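Local coordinates for probable oxidoreductase (Mycobacterium abscessus, PDB 4EYE), which probably acts as an oxidoreductase of the quinone oxidoreductase-like branch of the medium-chain dehydrogenase/reductase superfamily, at residues I125-P130 / G300-V305; V51-K56 / D103-F108; F149-R154 / M230-I235; P44-N49 / V90-E95. All coordinates share one frame; numbering follows the deposited sequence.

Contacts 2 and 4 lie in the GroES-like region, their centres about 11 Å apart. Their segments alternate along the chain (44-49, 51-56, 90-95, 103-108), and strand 85-92 pairs with both strands 51-55 and 104-108, so contact 2 and the strand side of contact 4 share one sheet. Contact 1 starts on the neighbouring strand 125-127, about 14 Å from contact 2 between centres, and reaches across to helix 293-306. Contact 3, whose segments both fall between those of contact 1, lies in the parallel six-stranded sheet and its flanking helices, with its centre about 28 Å from that of contact 2. Contact 1 therefore joins the two halves of the molecule, whereas the others each lie within one half.

Contact 1: residues I125-P130 / G300-V305; sequences ILPTPP and GLEKLV
Pro129, in the extended loop that follows strand 125-127, brings its CA to 6.0 Å from the CA of Glu302 on the helix containing 300-305, where Val305 N bonds to Leu301 O in the regular helical pattern. Two parts of the proline ring meet two helix residues one turn apart. Its CB touches CG1 of Val305 at 4.1 Å, a methyl that points at the loop because chi1 of 170° sets it opposite the valine's backbone N; its CG lies 4.3 Å from CG of Glu302. The glutamate runs on past this point with an extended chain (chi2 170°) and crosses Pro127 at about a right angle, so that OE2 comes to 4.0 Å from CG of Pro127. No direct hydrogen bond joins the segments. Instead a water donates both to Glu302 OE2, at 2.6 Å, and to the carbonyl O of Pro127, at 2.8 Å, tying the carboxylate to the backbone at the end of the strand. Pro129 also touches Leu140 of helix 134-140, while Val305 also touches Gln131 and Leu132. Apolar contact beside a water bridge joins the GroES-like domain to a helix of the Rossmann-type domain, which binds the nucleotide in relatives, a domain interface of the medium-chain dehydrogenase/reductase fold.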
loop_
_atom_site.group_PDB
_atom_site.type_symbol
_atom_site.label_atom_id
_atom_site.label_comp_id
_atom_site.label_asym_id
_atom_site.label_seq_id
_atom_site.Cartn_x
_atom_site.Cartn_y
_atom_site.Cartn_z
ATOM N N ILE A 125 2.784 -13.212 8.957
ATOM C CA ILE A 125 1.390 -13.621 8.806
ATOM C C ILE A 125 0.564 -12.768 9.757
ATOM O O ILE A 125 0.962 -12.582 10.892
ATOM C CB ILE A 125 1.201 -15.114 9.171
ATOM C CG1 ILE A 125 1.821 -16.017 8.101
ATOM C CG2 ILE A 125 -0.284 -15.441 9.360
ATOM C CD1 ILE A 125 1.067 -15.957 6.746
ATOM N N LEU A 126 -0.579 -12.260 9.280
ATOM C CA LEU A 126 -1.527 -11.524 10.106
ATOM C C LEU A 126 -2.949 -12.072 9.882
ATOM O O LEU A 126 -3.303 -12.482 8.759
ATOM C CB LEU A 126 -1.464 -10.030 9.827
ATOM C CG LEU A 126 -0.107 -9.281 10.131
ATOM C CD1 LEU A 126 -0.034 -7.976 9.369
ATOM C CD2 LEU A 126 0.216 -8.993 11.587
ATOM N N PRO A 127 -3.770 -12.094 10.955
ATOM C CA PRO A 127 -5.144 -12.508 10.824
ATOM C C PRO A 127 -5.993 -11.518 10.025
ATOM O O PRO A 127 -6.002 -10.322 10.298
ATOM C CB PRO A 127 -5.645 -12.635 12.290
ATOM C CG PRO A 127 -4.735 -11.743 13.083
ATOM C CD PRO A 127 -3.411 -11.701 12.336
ATOM N N THR A 128 -6.732 -12.050 9.038
ATOM C CA THR A 128 -7.569 -11.235 8.178
ATOM C C THR A 128 -8.802 -10.712 8.941
ATOM O O THR A 128 -9.528 -11.499 9.513
ATOM C CB THR A 128 -8.092 -12.069 6.979
ATOM O OG1 THR A 128 -6.972 -12.516 6.193
ATOM C CG2 THR A 128 -9.105 -11.209 6.145
ATOM N N PRO A 129 -9.064 -9.380 8.918
ATOM C CA PRO A 129 -10.248 -8.887 9.655
ATOM C C PRO A 129 -11.522 -9.553 9.142
ATOM O O PRO A 129 -11.703 -9.698 7.914
ATOM C CB PRO A 129 -10.237 -7.404 9.360
ATOM C CG PRO A 129 -8.783 -7.078 9.161
ATOM C CD PRO A 129 -8.199 -8.267 8.477
ATOM N N PRO A 130 -12.370 -10.018 10.060
ATOM C CA PRO A 130 -13.535 -10.791 9.567
ATOM C C PRO A 130 -14.498 -9.982 8.718
ATOM O O PRO A 130 -15.256 -10.586 7.963
ATOM C CB PRO A 130 -14.220 -11.286 10.841
ATOM C CG PRO A 130 -13.720 -10.433 11.944
ATOM C CD PRO A 130 -12.322 -9.964 11.529
ATOM N N GLY A 300 -4.818 -1.373 15.245
ATOM C CA GLY A 300 -5.360 -0.088 14.806
ATOM C C GLY A 300 -6.209 -0.229 13.562
ATOM O O GLY A 300 -7.321 0.344 13.460
ATOM N N LEU A 301 -5.729 -1.026 12.623
ATOM C CA LEU A 301 -6.463 -1.231 11.358
ATOM C C LEU A 301 -7.721 -2.084 11.559
ATOM O O LEU A 301 -8.761 -1.798 10.951
ATOM C CB LEU A 301 -5.566 -1.815 10.267
ATOM C CG LEU A 301 -4.492 -0.866 9.747
ATOM C CD1 LEU A 301 -3.534 -1.686 8.855
ATOM C CD2 LEU A 301 -5.045 0.393 9.021
ATOM N N GLU A 302 -7.622 -3.096 12.397
ATOM C CA GLU A 302 -8.779 -3.917 12.755
ATOM C C GLU A 302 -9.926 -3.050 13.368
ATOM O O GLU A 302 -11.072 -3.298 13.098
ATOM C CB GLU A 302 -8.400 -5.018 13.762
ATOM C CG GLU A 302 -7.552 -6.134 13.165
ATOM C CD GLU A 302 -6.974 -7.108 14.196
ATOM O OE1 GLU A 302 -6.899 -6.817 15.408
ATOM O OE2 GLU A 302 -6.574 -8.208 13.770
ATOM N N LYS A 303 -9.555 -2.049 14.177
ATOM C CA LYS A 303 -10.494 -1.126 14.771
ATOM C C LYS A 303 -11.128 -0.217 13.717
ATOM O O LYS A 303 -12.365 -0.066 13.683
ATOM C CB LYS A 303 -9.804 -0.292 15.855
ATOM C CG LYS A 303 -10.587 0.937 16.362
ATOM C CD LYS A 303 -9.805 1.688 17.446
ATOM C CE LYS A 303 -9.978 3.217 17.384
ATOM N NZ LYS A 303 -11.242 3.669 18.012
ATOM N N LEU A 304 -10.303 0.349 12.837
ATOM C CA LEU A 304 -10.815 1.158 11.720
ATOM C C LEU A 304 -11.769 0.371 10.828
ATOM O O LEU A 304 -12.799 0.908 10.453
ATOM C CB LEU A 304 -9.680 1.823 10.919
ATOM C CG LEU A 304 -8.840 2.826 11.727
ATOM C CD1 LEU A 304 -7.565 3.274 11.023
ATOM C CD2 LEU A 304 -9.667 4.044 12.097
ATOM N N VAL A 305 -11.449 -0.888 10.528
ATOM C CA VAL A 305 -12.319 -1.771 9.745
ATOM C C VAL A 305 -13.630 -2.094 10.492
ATOM O O VAL A 305 -14.708 -2.031 9.898
ATOM C CB VAL A 305 -11.593 -3.086 9.339
ATOM C CG1 VAL A 305 -12.590 -4.107 8.747
ATOM C CG2 VAL A 305 -10.441 -2.791 8.348
HETATM O O HOH W 1 -8.032 -9.501 12.068
#

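Contact 2: residues V51-K56 / D103-F108; sequences VVVDVK and DRVMAF
No ring or other flat side chain enters the meeting of Val53 with Val105 and Ala107; faces and edges give way here to methyl groups on two strands that are not hydrogen-bonded to each other. The CA atoms of Val53 and Val105 stand 7.8 Å apart, a separation spanned by side chains alone. The tightest approach is between CG2 of Val53 and CG2 of Val105, at 3.7 Å. The other branch of Val53 also takes part, its CG1 lying 4.0 Å from that same CG2 of Val105, so one methyl of Val105 rests against both methyls of Val53. With chi1 at -69°, Val105 places CG2 between its own backbone N and carbonyl carbon, from where it faces the opposing strand. Farther along, the CB of Ala107 meets CG2 of Val53 at 4.3 Å, a longer approach than that of Val105. Val105 and Ala107 point to the same side of their strand, with Met106 between them directed the other way, onto Ala137 and Leu140 of helix 134-140. Ile125 from the next strand touches Val53, Val105 and Ala107, and Val90 adds to the cluster beside Val105. All three residues of the contact are buried, and they meet through carbon atoms alone. Strand 85-92 pairs antiparallel with both 51-55 and 104-108, and the curled sheet packs these inward-facing residues against one another, as in the barrel-like core of the GroES-like domain of alcohol dehydrogenase relatives.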
loop_
_atom_site.group_PDB
_atom_site.type_symbol
_atom_site.label_atom_id
_atom_site.label_comp_id
_atom_site.label_asym_id
_atom_site.label_seq_id
_atom_site.Cartn_x
_atom_site.Cartn_y
_atom_site.Cartn_z
ATOM N N VAL A 51 4.852 -20.998 6.784
ATOM C CA VAL A 51 3.410 -21.057 6.688
ATOM C C VAL A 51 3.150 -20.993 5.211
ATOM O O VAL A 51 3.618 -20.078 4.532
ATOM C CB VAL A 51 2.716 -19.875 7.367
ATOM C CG1 VAL A 51 1.201 -19.998 7.191
ATOM C CG2 VAL A 51 3.129 -19.789 8.834
ATOM N N VAL A 52 2.424 -21.976 4.697
ATOM C CA VAL A 52 2.035 -21.981 3.297
ATOM C C VAL A 52 0.595 -21.500 3.252
ATOM O O VAL A 52 -0.248 -22.012 3.986
ATOM C CB VAL A 52 2.172 -23.393 2.687
ATOM C CG1 VAL A 52 1.633 -23.412 1.265
ATOM C CG2 VAL A 52 3.637 -23.875 2.776
ATOM N N VAL A 53 0.348 -20.520 2.391
ATOM C CA VAL A 53 -0.977 -19.877 2.197
ATOM C C VAL A 53 -1.443 -20.175 0.777
ATOM O O VAL A 53 -0.682 -19.962 -0.185
ATOM C CB VAL A 53 -0.903 -18.342 2.374
ATOM C CG1 VAL A 53 -2.278 -17.687 2.208
ATOM C CG2 VAL A 53 -0.384 -17.949 3.762
ATOM N N ASP A 54 -2.689 -20.656 0.649
ATOM C CA ASP A 54 -3.391 -20.683 -0.611
ATOM C C ASP A 54 -3.887 -19.269 -0.943
ATOM O O ASP A 54 -4.769 -18.716 -0.275
ATOM C CB ASP A 54 -4.606 -21.662 -0.602
ATOM C CG ASP A 54 -4.175 -23.119 -0.606
ATOM O OD1 ASP A 54 -2.966 -23.424 -0.617
ATOM O OD2 ASP A 54 -5.032 -24.008 -0.570
ATOM N N VAL A 55 -3.328 -18.704 -2.006
ATOM C CA VAL A 55 -3.537 -17.285 -2.320
ATOM C C VAL A 55 -4.909 -17.137 -2.952
ATOM O O VAL A 55 -5.189 -17.802 -3.962
ATOM C CB VAL A 55 -2.420 -16.744 -3.259
ATOM C CG1 VAL A 55 -2.664 -15.292 -3.671
ATOM C CG2 VAL A 55 -1.047 -16.878 -2.583
ATOM N N LYS A 56 -5.744 -16.271 -2.369
ATOM C CA LYS A 56 -7.008 -15.861 -2.987
ATOM C C LYS A 56 -6.964 -14.491 -3.624
ATOM O O LYS A 56 -7.761 -14.183 -4.473
ATOM C CB LYS A 56 -8.161 -15.920 -1.945
ATOM C CG LYS A 56 -8.248 -17.298 -1.244
ATOM C CD LYS A 56 -8.750 -18.377 -2.213
ATOM C CE LYS A 56 -8.623 -19.782 -1.612
ATOM N NZ LYS A 56 -8.913 -20.797 -2.650
ATOM N N ASP A 103 -7.187 -20.987 8.571
ATOM C CA ASP A 103 -7.218 -19.621 9.002
ATOM C C ASP A 103 -7.162 -18.702 7.757
ATOM O O ASP A 103 -6.383 -18.959 6.799
ATOM C CB ASP A 103 -6.048 -19.273 9.905
ATOM C CG ASP A 103 -6.164 -19.865 11.339
ATOM O OD1 ASP A 103 -7.197 -20.390 11.754
ATOM O OD2 ASP A 103 -5.154 -19.787 12.039
ATOM N N ARG A 104 -7.968 -17.658 7.805
ATOM C CA ARG A 104 -7.913 -16.593 6.812
ATOM C C ARG A 104 -6.812 -15.589 7.241
ATOM O O ARG A 104 -6.897 -14.959 8.318
ATOM C CB ARG A 104 -9.228 -15.866 6.767
ATOM C CG ARG A 104 -10.368 -16.690 6.201
ATOM C CD ARG A 104 -11.602 -15.801 6.163
ATOM N NE ARG A 104 -11.454 -14.823 5.107
ATOM C CZ ARG A 104 -11.906 -13.562 5.099
ATOM N NH1 ARG A 104 -12.481 -12.988 6.161
ATOM N NH2 ARG A 104 -11.668 -12.823 4.009
ATOM N N VAL A 105 -5.793 -15.447 6.418
ATOM C CA VAL A 105 -4.606 -14.667 6.783
ATOM C C VAL A 105 -4.190 -13.721 5.637
ATOM O O VAL A 105 -4.524 -13.931 4.452
ATOM C CB VAL A 105 -3.418 -15.580 7.134
ATOM C CG1 VAL A 105 -3.648 -16.364 8.455
ATOM C CG2 VAL A 105 -3.069 -16.496 5.927
ATOM N N MET A 106 -3.476 -12.672 6.051
ATOM C CA MET A 106 -2.710 -11.793 5.204
ATOM C C MET A 106 -1.233 -12.173 5.364
ATOM O O MET A 106 -0.817 -12.590 6.450
ATOM C CB MET A 106 -2.922 -10.358 5.637
ATOM C CG MET A 106 -4.345 -9.883 5.388
ATOM S SD MET A 106 -4.939 -8.655 6.562
ATOM C CE MET A 106 -3.776 -7.332 6.336
ATOM N N ALA A 107 -0.457 -12.047 4.286
ATOM C CA ALA A 107 0.923 -12.483 4.271
ATOM C C ALA A 107 1.767 -11.450 3.497
ATOM O O ALA A 107 1.304 -10.821 2.511
ATOM C CB ALA A 107 1.044 -13.848 3.604
ATOM N N PHE A 108 2.999 -11.263 3.928
ATOM C CA PHE A 108 3.926 -10.498 3.121
ATOM C C PHE A 108 5.250 -11.184 2.997
ATOM O O PHE A 108 5.691 -11.813 3.940
ATOM C CB PHE A 108 4.044 -9.091 3.633
ATOM C CG PHE A 108 4.465 -8.974 5.066
ATOM C CD1 PHE A 108 5.798 -8.718 5.363
ATOM C CD2 PHE A 108 3.542 -9.010 6.113
ATOM C CE1 PHE A 108 6.226 -8.580 6.681
ATOM C CE2 PHE A 108 3.982 -8.845 7.461
ATOM C CZ PHE A 108 5.314 -8.625 7.732
#

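Contact 3: residues F149-R154 / M230-I235; sequences FAYARR and MVVDPI
A thioether set against the rim of a phenol ring distinguishes the meeting of Met230 with Tyr151. SD of Met230 lies 4.8 Å from the ring centroid and 80° off the ring normal, hence close to the ring plane, and it touches the CD1-CE1 side, 3.7 Å from CE1 of Tyr151. This is an edge-on Met-aromatic contact. The methionine is extended through chi1 and chi2 and bends only at chi3 (-64°), turning its terminal methyl aside after the sulfur has reached the ring. Nearer the hydroxyl, CG2 of Val232 lies obliquely to the ring, 3.7 Å from both CE1 and OH of Tyr151. Thus two residues of strand 228-233 that point at the helix meet one of its side chains. That helix widens into a pi-type turn at 150-154: the carbonyl O of Phe149 accepts from N of Arg153 and, at 3.2 Å, from N of Arg154. Tyr151 lies between the parallel sheet and helix 171-182 of the Rossmann-type domain, touching Val163, Val165 and Ile179. Its hydroxyl is hydrogen-bonded to the carbonyl O of Ala176, so the polar end of a buried ring is satisfied. The positively polarised hydrogens at the ring edge would favour the electron-rich sulfur, and the Ala176 bond probably restrains the position of the phenol, combining apolar burial with weak electrostatic attraction and one hydrogen bond.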
loop_
_atom_site.group_PDB
_atom_site.type_symbol
_atom_site.label_atom_id
_atom_site.label_comp_id
_atom_site.label_asym_id
_atom_site.label_seq_id
_atom_site.Cartn_x
_atom_site.Cartn_y
_atom_site.Cartn_z
ATOM N N PHE A 149 1.260 3.519 10.392
ATOM C CA PHE A 149 2.574 3.893 10.892
ATOM C C PHE A 149 2.934 5.359 10.640
ATOM O O PHE A 149 3.350 6.043 11.558
ATOM C CB PHE A 149 3.609 2.988 10.236
ATOM C CG PHE A 149 5.032 3.431 10.420
ATOM C CD1 PHE A 149 5.656 3.347 11.675
ATOM C CD2 PHE A 149 5.775 3.835 9.336
ATOM C CE1 PHE A 149 6.990 3.690 11.827
ATOM C CE2 PHE A 149 7.123 4.197 9.488
ATOM C CZ PHE A 149 7.725 4.115 10.726
ATOM N N ALA A 150 2.764 5.831 9.403
ATOM C CA ALA A 150 3.067 7.228 9.062
ATOM C C ALA A 150 2.305 8.195 9.939
ATOM O O ALA A 150 2.857 9.201 10.425
ATOM C CB ALA A 150 2.723 7.543 7.578
ATOM N N TYR A 151 1.017 7.938 10.078
ATOM C CA TYR A 151 0.160 8.810 10.889
ATOM C C TYR A 151 0.348 8.668 12.399
ATOM O O TYR A 151 0.549 9.672 13.136
ATOM C CB TYR A 151 -1.294 8.534 10.551
ATOM C CG TYR A 151 -1.766 9.094 9.233
ATOM C CD1 TYR A 151 -1.280 10.279 8.730
ATOM C CD2 TYR A 151 -2.765 8.439 8.509
ATOM C CE1 TYR A 151 -1.774 10.812 7.540
ATOM C CE2 TYR A 151 -3.226 8.940 7.319
ATOM C CZ TYR A 151 -2.762 10.111 6.829
ATOM O OH TYR A 151 -3.320 10.606 5.644
ATOM N N ALA A 152 0.345 7.442 12.879
ATOM C CA ALA A 152 0.342 7.209 14.320
ATOM C C ALA A 152 1.717 7.396 14.918
ATOM O O ALA A 152 1.833 7.994 15.980
ATOM C CB ALA A 152 -0.174 5.830 14.615
ATOM N N ARG A 153 2.761 6.889 14.270
ATOM C CA ARG A 153 4.079 6.893 14.856
ATOM C C ARG A 153 4.936 8.065 14.396
ATOM O O ARG A 153 5.557 8.744 15.205
ATOM C CB ARG A 153 4.797 5.580 14.564
ATOM C CG ARG A 153 6.201 5.486 15.143
ATOM C CD ARG A 153 6.203 5.138 16.627
ATOM N NE ARG A 153 7.556 4.755 17.047
ATOM C CZ ARG A 153 7.838 3.851 17.966
ATOM N NH1 ARG A 153 6.869 3.155 18.573
ATOM N NH2 ARG A 153 9.089 3.598 18.263
ATOM N N ARG A 154 4.962 8.323 13.097
ATOM C CA ARG A 154 5.897 9.303 12.565
ATOM C C ARG A 154 5.377 10.718 12.645
ATOM O O ARG A 154 6.064 11.615 13.156
ATOM C CB ARG A 154 6.256 8.972 11.125
ATOM C CG ARG A 154 7.025 7.678 10.969
ATOM C CD ARG A 154 8.394 7.673 11.650
ATOM N NE ARG A 154 9.280 8.624 11.037
ATOM C CZ ARG A 154 9.910 9.621 11.663
ATOM N NH1 ARG A 154 9.850 9.765 12.969
ATOM N NH2 ARG A 154 10.650 10.462 10.936
ATOM N N MET A 230 -0.555 18.796 7.988
ATOM C CA MET A 230 0.215 17.678 7.502
ATOM C C MET A 230 0.014 17.476 6.025
ATOM O O MET A 230 -1.086 17.632 5.500
ATOM C CB MET A 230 -0.202 16.393 8.246
ATOM C CG MET A 230 0.606 15.151 7.848
ATOM S SD MET A 230 0.072 13.714 8.818
ATOM C CE MET A 230 0.550 14.252 10.464
ATOM N N VAL A 231 1.088 17.096 5.353
ATOM C CA VAL A 231 1.030 16.748 3.960
ATOM C C VAL A 231 1.515 15.311 3.844
ATOM O O VAL A 231 2.536 14.946 4.441
ATOM C CB VAL A 231 1.904 17.697 3.091
ATOM C CG1 VAL A 231 2.088 17.117 1.699
ATOM C CG2 VAL A 231 1.340 19.114 3.051
ATOM N N VAL A 232 0.799 14.491 3.074
ATOM C CA VAL A 232 1.268 13.161 2.678
ATOM C C VAL A 232 1.682 13.195 1.226
ATOM O O VAL A 232 0.885 13.521 0.327
ATOM C CB VAL A 232 0.205 12.076 2.927
ATOM C CG1 VAL A 232 0.671 10.708 2.365
ATOM C CG2 VAL A 232 -0.090 11.979 4.433
ATOM N N ASP A 233 2.944 12.890 0.989
ATOM C CA ASP A 233 3.512 12.980 -0.352
ATOM C C ASP A 233 4.121 11.663 -0.810
ATOM O O ASP A 233 5.242 11.345 -0.413
ATOM C CB ASP A 233 4.589 14.068 -0.386
ATOM C CG ASP A 233 5.187 14.234 -1.774
ATOM O OD1 ASP A 233 4.606 13.700 -2.759
ATOM O OD2 ASP A 233 6.249 14.883 -1.872
ATOM N N PRO A 234 3.370 10.872 -1.609
ATOM C CA PRO A 234 3.890 9.630 -2.168
ATOM C C PRO A 234 4.437 9.815 -3.589
ATOM O O PRO A 234 4.814 8.834 -4.223
ATOM C CB PRO A 234 2.649 8.728 -2.198
ATOM C CG PRO A 234 1.497 9.649 -2.332
ATOM C CD PRO A 234 1.968 11.059 -2.009
ATOM N N ILE A 235 4.503 11.055 -4.058
ATOM C CA ILE A 235 4.812 11.380 -5.453
ATOM C C ILE A 235 6.254 11.896 -5.637
ATOM O O ILE A 235 7.005 11.350 -6.459
ATOM C CB ILE A 235 3.780 12.414 -6.000
ATOM C CG1 ILE A 235 2.385 11.761 -6.128
ATOM C CG2 ILE A 235 4.218 13.029 -7.337
ATOM C CD1 ILE A 235 2.349 10.367 -6.770
#

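Contact 4: residues P44-N49 / V90-E95; sequences PGAGPN and VRSAPE
A chi1 of 61° sets OG of Ser92 between its own backbone N and carbonyl carbon, turned to Ala46, whose CB it meets at 3.5 Å. From this position the hydroxyl also holds a water at 2.7 Å from OG of Ser92, and that water accepts from N of Gly47 at 3.2 Å. No direct hydrogen bond joins the two segments, so the water makes the polar connection, linking a serine side chain to the loop backbone. Two residues on, the ring of Pro94 approaches the carbonyl O of Pro48 with two of its carbons: CB of Pro94 lies 3.2 Å from that oxygen and CG 3.3 Å, a close van der Waals contact of ring carbons with a carbonyl oxygen in which no hydrogen bond is involved. Beyond it, Asn49 leans on the same ring through its backbone, its CA being 4.1 Å from CG of Pro94. The touching pieces, 46-49 and 92-94, run 29° apart in their end-to-end directions, and the CA atoms of Pro48 and Pro94 come to 5.5 Å. Segment 44-49 is the loop that leads from strand 36-42 into strand 51-55, and 90-95 covers the end of strand 85-92 and the residues after it in the GroES-like domain. Here the strand carries a classic beta bulge, Arg91 and Ser92 both facing Val52. Arg91 turns its guanidinium to a salt bridge with Asp54, while Pro94 packs on Val51. The carbonyl O of Pro94, in turn, is hydrogen-bonded to OG of Ser97.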
loop_
_atom_site.group_PDB
_atom_site.type_symbol
_atom_site.label_atom_id
_atom_site.label_comp_id
_atom_site.label_asym_id
_atom_site.label_seq_id
_atom_site.Cartn_x
_atom_site.Cartn_y
_atom_site.Cartn_z
ATOM N N PRO A 44 5.642 -24.480 -3.147
ATOM C CA PRO A 44 6.515 -24.192 -2.015
ATOM C C PRO A 44 6.900 -25.324 -1.075
ATOM O O PRO A 44 8.105 -25.505 -0.766
ATOM C CB PRO A 44 5.732 -23.138 -1.212
ATOM C CG PRO A 44 4.906 -22.444 -2.237
ATOM C CD PRO A 44 4.704 -23.377 -3.408
ATOM N N GLY A 45 5.932 -26.018 -0.530
ATOM C CA GLY A 45 6.276 -27.082 0.466
ATOM C C GLY A 45 6.248 -26.672 1.936
ATOM O O GLY A 45 6.845 -25.673 2.321
ATOM N N ALA A 46 5.535 -27.461 2.752
ATOM C CA ALA A 46 5.505 -27.331 4.191
ATOM C C ALA A 46 6.896 -27.505 4.834
ATOM O O ALA A 46 7.776 -28.171 4.299
ATOM C CB ALA A 46 4.531 -28.337 4.782
ATOM N N GLY A 47 7.083 -26.869 5.981
ATOM C CA GLY A 47 8.390 -26.831 6.608
ATOM C C GLY A 47 8.221 -26.380 8.018
ATOM O O GLY A 47 7.199 -25.790 8.351
ATOM N N PRO A 48 9.197 -26.683 8.874
ATOM C CA PRO A 48 8.969 -26.454 10.302
ATOM C C PRO A 48 8.956 -24.964 10.675
ATOM O O PRO A 48 8.519 -24.620 11.771
ATOM C CB PRO A 48 10.154 -27.184 10.967
ATOM C CG PRO A 48 11.196 -27.274 9.905
ATOM C CD PRO A 48 10.459 -27.386 8.607
ATOM N N ASN A 49 9.450 -24.077 9.795
ATOM C CA ASN A 49 9.383 -22.658 10.074
ATOM C C ASN A 49 8.728 -21.871 8.924
ATOM O O ASN A 49 9.092 -20.745 8.675
ATOM C CB ASN A 49 10.788 -22.126 10.432
ATOM C CG ASN A 49 10.767 -20.677 10.953
ATOM O OD1 ASN A 49 9.919 -20.303 11.762
ATOM N ND2 ASN A 49 11.723 -19.851 10.480
ATOM N N VAL A 90 -4.696 -20.432 5.113
ATOM C CA VAL A 90 -3.547 -21.229 5.494
ATOM C C VAL A 90 -3.763 -22.687 5.109
ATOM O O VAL A 90 -4.794 -23.250 5.450
ATOM C CB VAL A 90 -3.319 -21.167 6.995
ATOM C CG1 VAL A 90 -2.293 -22.219 7.432
ATOM C CG2 VAL A 90 -2.912 -19.727 7.436
ATOM N N ARG A 91 -2.765 -23.275 4.443
ATOM C CA ARG A 91 -2.664 -24.704 4.140
ATOM C C ARG A 91 -1.819 -25.456 5.197
ATOM O O ARG A 91 -2.257 -26.467 5.715
ATOM C CB ARG A 91 -2.028 -24.904 2.786
ATOM C CG ARG A 91 -1.798 -26.356 2.384
ATOM C CD ARG A 91 -1.392 -26.505 0.935
ATOM N NE ARG A 91 -2.500 -26.212 0.024
ATOM C CZ ARG A 91 -3.423 -27.107 -0.373
ATOM N NH1 ARG A 91 -3.387 -28.374 0.041
ATOM N NH2 ARG A 91 -4.370 -26.734 -1.208
ATOM N N SER A 92 -0.647 -24.935 5.553
ATOM C CA SER A 92 0.152 -25.490 6.636
ATOM C C SER A 92 0.852 -24.378 7.437
ATOM O O SER A 92 1.077 -23.242 6.928
ATOM C CB SER A 92 1.194 -26.479 6.114
ATOM O OG SER A 92 2.119 -25.860 5.216
ATOM N N ALA A 93 1.182 -24.730 8.678
ATOM C CA ALA A 93 1.811 -23.815 9.621
ATOM C C ALA A 93 2.444 -24.631 10.765
ATOM O O ALA A 93 1.948 -25.703 11.108
ATOM C CB ALA A 93 0.807 -22.821 10.163
ATOM N N PRO A 94 3.551 -24.134 11.343
ATOM C CA PRO A 94 4.189 -24.871 12.432
ATOM C C PRO A 94 3.392 -24.880 13.734
ATOM O O PRO A 94 2.611 -23.952 14.012
ATOM C CB PRO A 94 5.502 -24.094 12.685
ATOM C CG PRO A 94 5.604 -23.084 11.615
ATOM C CD PRO A 94 4.192 -22.838 11.131
ATOM N N GLU A 95 3.650 -25.918 14.543
ATOM C CA GLU A 95 3.116 -26.042 15.900
ATOM C C GLU A 95 3.576 -24.862 16.713
ATOM O O GLU A 95 4.735 -24.439 16.637
ATOM C CB GLU A 95 3.630 -27.329 16.559
ATOM C CG GLU A 95 3.248 -28.604 15.836
ATOM C CD GLU A 95 1.767 -28.699 15.661
ATOM O OE1 GLU A 95 1.072 -28.819 16.692
ATOM O OE2 GLU A 95 1.304 -28.636 14.503
HETATM O O HOH W 2 4.318 -25.385 6.738
#